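Separin (Saccharomyces cerevisiae, PDB 5U1T) cleaves the MCD1/SCC1 subunit of cohesin at the onset of anaphase, acting as a caspase-like cysteine protease that securin keeps inactive during most of the cell cycle. Local coordinates at residues A[516-521]-A[527-532]; A[534-539]-A[565-570]. All coordinates share one frame; numbering follows the deposited sequence.

Contact 1. Residues A[516-521]-A[527-532]; sequences IPSENW and MIFCSL
Phe-529 anchors an apolar and aromatic contact in the helical part of separase, where the connection leading out of helix 501-509 folds back on the helix that follows it, 523-533. Three residues of the connection, Ile-516, Ser-518 and Trp-521, gather round this one phenylalanine. The centrepiece is a T-shaped pair: Trp-521 turns the edge of its six-membered ring to the face of Phe-529, with centroids 5.3 Å apart and the planes at 88°. The touching corner is CZ3 of Trp-521, which lies 3.7 Å from CD1 of Phe-529. Ile-516 comes instead to the rim of the phenylalanine, its CD1 lying near the ring plane and 3.5 Å from CZ of Phe-529, while its CG2 branch reaches the same corner. Ser-518 meets the CD2 and CE2 atoms obliquely, its CB 3.5 Å from CD2 of Phe-529. Phe-529 can meet all three because its CG stands anti to the backbone N (chi1 -177°), which carries the ring off the helix toward the connection.

The connection is itself shaped by local turns. Pro-517 is the centre of an inverse gamma turn, and a short 3-10 segment at 518-520 follows, tied at its end by the bond from Trp-521 N to Ser-518 O at 2.9 Å. This compact path also sets the indole against the backbone of Ser-518, whose CA sits 3.6 Å above the plane of the Trp-521 ring, toward its rim. Helix 501-509 adds Ser-505, which touches both Trp-521 and Phe-529, and Tyr-508, which packs on Ile-516.

Across the contact the attraction is therefore probably dispersion, with an electrostatic share from the edge-to-face pair, forces that depend on shape and ring angle rather than on paired charges.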
loop_
_atom_site.group_PDB
_atom_site.type_symbol
_atom_site.label_atom_id
_atom_site.label_comp_id
_atom_site.label_asym_id
_atom_site.label_seq_id
_atom_site.Cartn_x
_atom_site.Cartn_y
_atom_site.Cartn_z
ATOM N N ILE A 516 -21.529 2.052 24.969
ATOM C CA ILE A 516 -21.663 3.419 25.414
ATOM C C ILE A 516 -23.051 3.947 25.053
ATOM O O ILE A 516 -23.509 3.749 23.937
ATOM C CB ILE A 516 -20.567 4.277 24.797
ATOM C CG1 ILE A 516 -19.226 3.838 25.369
ATOM C CG2 ILE A 516 -20.811 5.733 25.085
ATOM C CD1 ILE A 516 -18.136 3.849 24.364
ATOM N N PRO A 517 -23.745 4.585 26.017
ATOM C CA PRO A 517 -25.073 5.150 25.729
ATOM C C PRO A 517 -24.999 6.481 24.977
ATOM O O PRO A 517 -25.478 7.499 25.479
ATOM C CB PRO A 517 -25.678 5.337 27.121
ATOM C CG PRO A 517 -24.509 5.522 28.013
ATOM C CD PRO A 517 -23.399 4.684 27.447
ATOM N N SER A 518 -24.417 6.474 23.782
ATOM C CA SER A 518 -24.163 7.717 23.065
ATOM C C SER A 518 -25.452 8.389 22.618
ATOM O O SER A 518 -25.481 9.601 22.421
ATOM C CB SER A 518 -23.251 7.468 21.857
ATOM O OG SER A 518 -23.828 6.542 20.951
ATOM N N GLU A 519 -26.525 7.618 22.474
ATOM C CA GLU A 519 -27.766 8.178 21.941
ATOM C C GLU A 519 -28.408 9.163 22.916
ATOM O O GLU A 519 -29.344 9.870 22.564
ATOM C CB GLU A 519 -28.756 7.075 21.569
ATOM C CG GLU A 519 -29.369 6.339 22.731
ATOM C CD GLU A 519 -28.406 5.378 23.423
ATOM O OE1 GLU A 519 -27.271 5.198 22.918
ATOM O OE2 GLU A 519 -28.786 4.806 24.478
ATOM N N ASN A 520 -27.891 9.216 24.140
ATOM C CA ASN A 520 -28.238 10.270 25.096
ATOM C C ASN A 520 -27.804 11.668 24.643
ATOM O O ASN A 520 -28.248 12.678 25.214
ATOM C CB ASN A 520 -27.593 9.993 26.459
ATOM C CG ASN A 520 -28.293 8.897 27.231
ATOM O OD1 ASN A 520 -29.378 8.453 26.851
ATOM N ND2 ASN A 520 -27.678 8.455 28.332
ATOM N N TRP A 521 -26.919 11.738 23.644
ATOM C CA TRP A 521 -26.218 12.990 23.343
ATOM C C TRP A 521 -26.809 13.719 22.148
ATOM O O TRP A 521 -27.463 13.104 21.289
ATOM C CB TRP A 521 -24.731 12.716 23.105
ATOM C CG TRP A 521 -24.085 11.990 24.255
ATOM C CD1 TRP A 521 -24.490 12.000 25.557
ATOM C CD2 TRP A 521 -22.932 11.131 24.204
ATOM N NE1 TRP A 521 -23.658 11.222 26.320
ATOM C CE2 TRP A 521 -22.697 10.672 25.518
ATOM C CE3 TRP A 521 -22.075 10.718 23.184
ATOM C CZ2 TRP A 521 -21.641 9.809 25.831
ATOM C CZ3 TRP A 521 -21.027 9.879 23.500
ATOM C CH2 TRP A 521 -20.820 9.427 24.805
ATOM N N MET A 527 -21.905 12.521 16.555
ATOM C CA MET A 527 -21.138 12.517 15.305
ATOM C C MET A 527 -19.652 12.480 15.566
ATOM O O MET A 527 -18.940 11.745 14.916
ATOM C CB MET A 527 -21.481 13.724 14.440
ATOM C CG MET A 527 -22.794 13.557 13.725
ATOM S SD MET A 527 -23.342 14.981 12.783
ATOM C CE MET A 527 -22.227 14.998 11.402
ATOM N N ILE A 528 -19.180 13.265 16.524
ATOM C CA ILE A 528 -17.778 13.185 16.880
ATOM C C ILE A 528 -17.499 11.771 17.399
ATOM O O ILE A 528 -16.495 11.168 17.030
ATOM C CB ILE A 528 -17.375 14.247 17.919
ATOM C CG1 ILE A 528 -17.442 15.639 17.287
ATOM C CG2 ILE A 528 -15.962 13.997 18.405
ATOM C CD1 ILE A 528 -17.083 16.781 18.207
ATOM N N PHE A 529 -18.411 11.231 18.209
ATOM C CA PHE A 529 -18.259 9.895 18.798
ATOM C C PHE A 529 -18.099 8.778 17.755
ATOM O O PHE A 529 -17.178 7.968 17.826
ATOM C CB PHE A 529 -19.457 9.599 19.692
ATOM C CG PHE A 529 -19.374 8.297 20.396
ATOM C CD1 PHE A 529 -18.474 8.114 21.433
ATOM C CD2 PHE A 529 -20.210 7.250 20.041
ATOM C CE1 PHE A 529 -18.393 6.897 22.098
ATOM C CE2 PHE A 529 -20.145 6.033 20.702
ATOM C CZ PHE A 529 -19.238 5.856 21.732
ATOM N N CYS A 530 -19.020 8.741 16.802
ATOM C CA CYS A 530 -18.974 7.809 15.679
ATOM C C CYS A 530 -17.676 7.881 14.873
ATOM O O CYS A 530 -17.079 6.858 14.518
ATOM C CB CYS A 530 -20.151 8.079 14.748
ATOM S SG CYS A 530 -21.722 7.655 15.470
ATOM N N SER A 531 -17.258 9.107 14.588
ATOM C CA SER A 531 -16.057 9.337 13.812
ATOM C C SER A 531 -14.849 8.816 14.544
ATOM O O SER A 531 -13.924 8.303 13.924
ATOM C CB SER A 531 -15.894 10.818 13.494
ATOM O OG SER A 531 -16.959 11.236 12.656
ATOM N N LEU A 532 -14.863 8.952 15.866
ATOM C CA LEU A 532 -13.772 8.477 16.702
ATOM C C LEU A 532 -13.775 6.950 16.738
ATOM O O LEU A 532 -12.726 6.327 16.822
ATOM C CB LEU A 532 -13.878 9.047 18.127
ATOM C CG LEU A 532 -13.147 10.340 18.525
ATOM C CD1 LEU A 532 -11.646 10.178 18.421
ATOM C CD2 LEU A 532 -13.541 11.479 17.644
#

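Contact 2. Residues A[534-539]-A[565-570]; sequences GIFDLD and LLNLDM
Phe-536 lays the face of its ring against the backbone of helix 557-572 at Asn-567 and Leu-568, and this is the tight side of the contact. CA of Leu-568 stands 4.0 Å from the ring centroid and only 1° off the ring normal, a CH-pi contact with the carbon almost straight above the ring centre. The far end of the ring meets the preceding residue obliquely, with CZ of Phe-536 3.3 Å from CB of Asn-567. At the root of the phenylalanine, CD1 of Leu-568 meets CB of Phe-536 at 3.8 Å; CG of Leu-568 lies anti to the backbone N (chi1 174°), which swings the leucine side chain across the base of the phenylalanine.

In the fold, this is a loop between helices packing on a later helix: Gly-534, with positive phi, ends the run of helix 523-533, and Asp-539 is the N-cap of the short helix 540-543, its OD1 accepting from Glu-542 N. Tyr-564, one turn back on helix 557-572, adds an edge-to-face pair with Phe-536, and an aromatic side chain of the other protein chain also packs on Phe-536.

Leu-538 is buried against Tyr-564, but the solvent side is looser: Ile-535 points away from the helix and is exposed, as is Asp-537, whose carboxylate makes a long, weak ion pair with Arg-526.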
loop_
_atom_site.group_PDB
_atom_site.type_symbol
_atom_site.label_atom_id
_atom_site.label_comp_id
_atom_site.label_asym_id
_atom_site.label_seq_id
_atom_site.Cartn_x
_atom_site.Cartn_y
_atom_site.Cartn_z
ATOM N N GLY A 534 -15.206 4.663 14.473
ATOM C CA GLY A 534 -15.333 3.916 13.241
ATOM C C GLY A 534 -16.637 3.151 13.183
ATOM O O GLY A 534 -16.732 2.119 12.527
ATOM N N ILE A 535 -17.651 3.646 13.877
ATOM C CA ILE A 535 -18.957 3.011 13.874
ATOM C C ILE A 535 -20.007 4.060 13.594
ATOM O O ILE A 535 -19.985 5.117 14.189
ATOM C CB ILE A 535 -19.263 2.322 15.211
ATOM C CG1 ILE A 535 -18.174 1.297 15.548
ATOM C CG2 ILE A 535 -20.643 1.671 15.175
ATOM C CD1 ILE A 535 -18.100 0.126 14.572
ATOM N N PHE A 536 -20.935 3.780 12.698
ATOM C CA PHE A 536 -21.851 4.820 12.260
ATOM C C PHE A 536 -23.304 4.355 12.373
ATOM O O PHE A 536 -23.775 3.546 11.584
ATOM C CB PHE A 536 -21.444 5.255 10.840
ATOM C CG PHE A 536 -19.995 5.710 10.770
ATOM C CD1 PHE A 536 -18.972 4.799 10.529
ATOM C CD2 PHE A 536 -19.647 7.025 11.053
ATOM C CE1 PHE A 536 -17.648 5.190 10.539
ATOM C CE2 PHE A 536 -18.312 7.427 11.051
ATOM C CZ PHE A 536 -17.318 6.503 10.797
ATOM N N ASP A 537 -23.994 4.860 13.394
ATOM C CA ASP A 537 -25.348 4.412 13.752
ATOM C C ASP A 537 -26.408 5.536 13.634
ATOM O O ASP A 537 -27.550 5.382 14.084
ATOM C CB ASP A 537 -25.348 3.826 15.188
ATOM C CG ASP A 537 -25.097 4.890 16.275
ATOM O OD1 ASP A 537 -24.982 6.090 15.939
ATOM O OD2 ASP A 537 -25.025 4.537 17.485
ATOM N N LEU A 538 -26.010 6.674 13.071
ATOM C CA LEU A 538 -26.918 7.809 12.927
ATOM C C LEU A 538 -27.756 7.686 11.667
ATOM O O LEU A 538 -27.232 7.440 10.602
ATOM C CB LEU A 538 -26.142 9.120 12.902
ATOM C CG LEU A 538 -25.280 9.424 14.126
ATOM C CD1 LEU A 538 -24.826 10.875 14.126
ATOM C CD2 LEU A 538 -26.048 9.110 15.409
ATOM N N ASP A 539 -29.064 7.850 11.785
ATOM C CA ASP A 539 -29.899 7.834 10.601
ATOM C C ASP A 539 -29.591 9.055 9.726
ATOM O O ASP A 539 -29.521 10.177 10.221
ATOM C CB ASP A 539 -31.379 7.799 10.978
ATOM C CG ASP A 539 -32.276 7.714 9.758
ATOM O OD1 ASP A 539 -32.553 8.773 9.164
ATOM O OD2 ASP A 539 -32.683 6.594 9.364
ATOM N N LEU A 565 -18.816 12.320 7.334
ATOM C CA LEU A 565 -19.090 11.771 6.008
ATOM C C LEU A 565 -17.861 11.038 5.423
ATOM O O LEU A 565 -17.985 9.939 4.880
ATOM C CB LEU A 565 -19.562 12.877 5.068
ATOM C CG LEU A 565 -20.926 13.458 5.421
ATOM C CD1 LEU A 565 -21.253 14.605 4.513
ATOM C CD2 LEU A 565 -21.984 12.411 5.327
ATOM N N LEU A 566 -16.682 11.637 5.557
ATOM C CA LEU A 566 -15.458 10.961 5.191
ATOM C C LEU A 566 -15.380 9.564 5.799
ATOM O O LEU A 566 -15.222 8.563 5.090
ATOM C CB LEU A 566 -14.257 11.771 5.634
ATOM C CG LEU A 566 -12.964 11.045 5.296
ATOM C CD1 LEU A 566 -12.681 11.238 3.823
ATOM C CD2 LEU A 566 -11.804 11.506 6.166
ATOM N N ASN A 567 -15.509 9.504 7.120
ATOM C CA ASN A 567 -15.360 8.248 7.836
ATOM C C ASN A 567 -16.523 7.305 7.584
ATOM O O ASN A 567 -16.337 6.096 7.578
ATOM C CB ASN A 567 -15.173 8.505 9.326
ATOM C CG ASN A 567 -13.767 8.953 9.661
ATOM O OD1 ASN A 567 -13.452 10.145 9.598
ATOM N ND2 ASN A 567 -12.909 8.001 10.019
ATOM N N LEU A 568 -17.707 7.853 7.342
ATOM C CA LEU A 568 -18.850 7.037 6.917
ATOM C C LEU A 568 -18.575 6.326 5.575
ATOM O O LEU A 568 -18.711 5.096 5.473
ATOM C CB LEU A 568 -20.116 7.897 6.814
ATOM C CG LEU A 568 -21.359 7.198 6.236
ATOM C CD1 LEU A 568 -21.859 6.087 7.133
ATOM C CD2 LEU A 568 -22.487 8.176 5.975
ATOM N N ASP A 569 -18.183 7.117 4.570
ATOM C CA ASP A 569 -17.724 6.611 3.270
ATOM C C ASP A 569 -16.702 5.493 3.398
ATOM O O ASP A 569 -16.914 4.403 2.872
ATOM C CB ASP A 569 -17.118 7.732 2.434
ATOM C CG ASP A 569 -18.145 8.440 1.601
ATOM O OD1 ASP A 569 -19.299 7.969 1.595
ATOM O OD2 ASP A 569 -17.810 9.458 0.952
ATOM N N MET A 570 -15.599 5.769 4.088
ATOM C CA MET A 570 -14.566 4.780 4.256
ATOM C C MET A 570 -15.142 3.531 4.902
ATOM O O MET A 570 -14.858 2.410 4.473
ATOM C CB MET A 570 -13.413 5.344 5.076
ATOM C CG MET A 570 -12.592 6.358 4.320
ATOM S SD MET A 570 -11.346 7.059 5.396
ATOM C CE MET A 570 -9.827 6.712 4.561
#

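Both segments of contact 1 precede those of contact 2 in the chain, and the centres of the two contacts are only 11 Å apart. Helix 523-533 joins them: it supplies one side of contact 1, and its C-terminal end runs into the loop of contact 2. They also touch directly, with CG of Met-527 3.4 Å from CD1 of Leu-538. Tyr-564 of helix 557-572 also packs on Met-527 and Cys-530 of contact 1. Helices 523-533 and 557-572 are thereby joined through the loop that follows the first of them, away from the probable catalytic Cys-1497, and the other protein chain reaches both places.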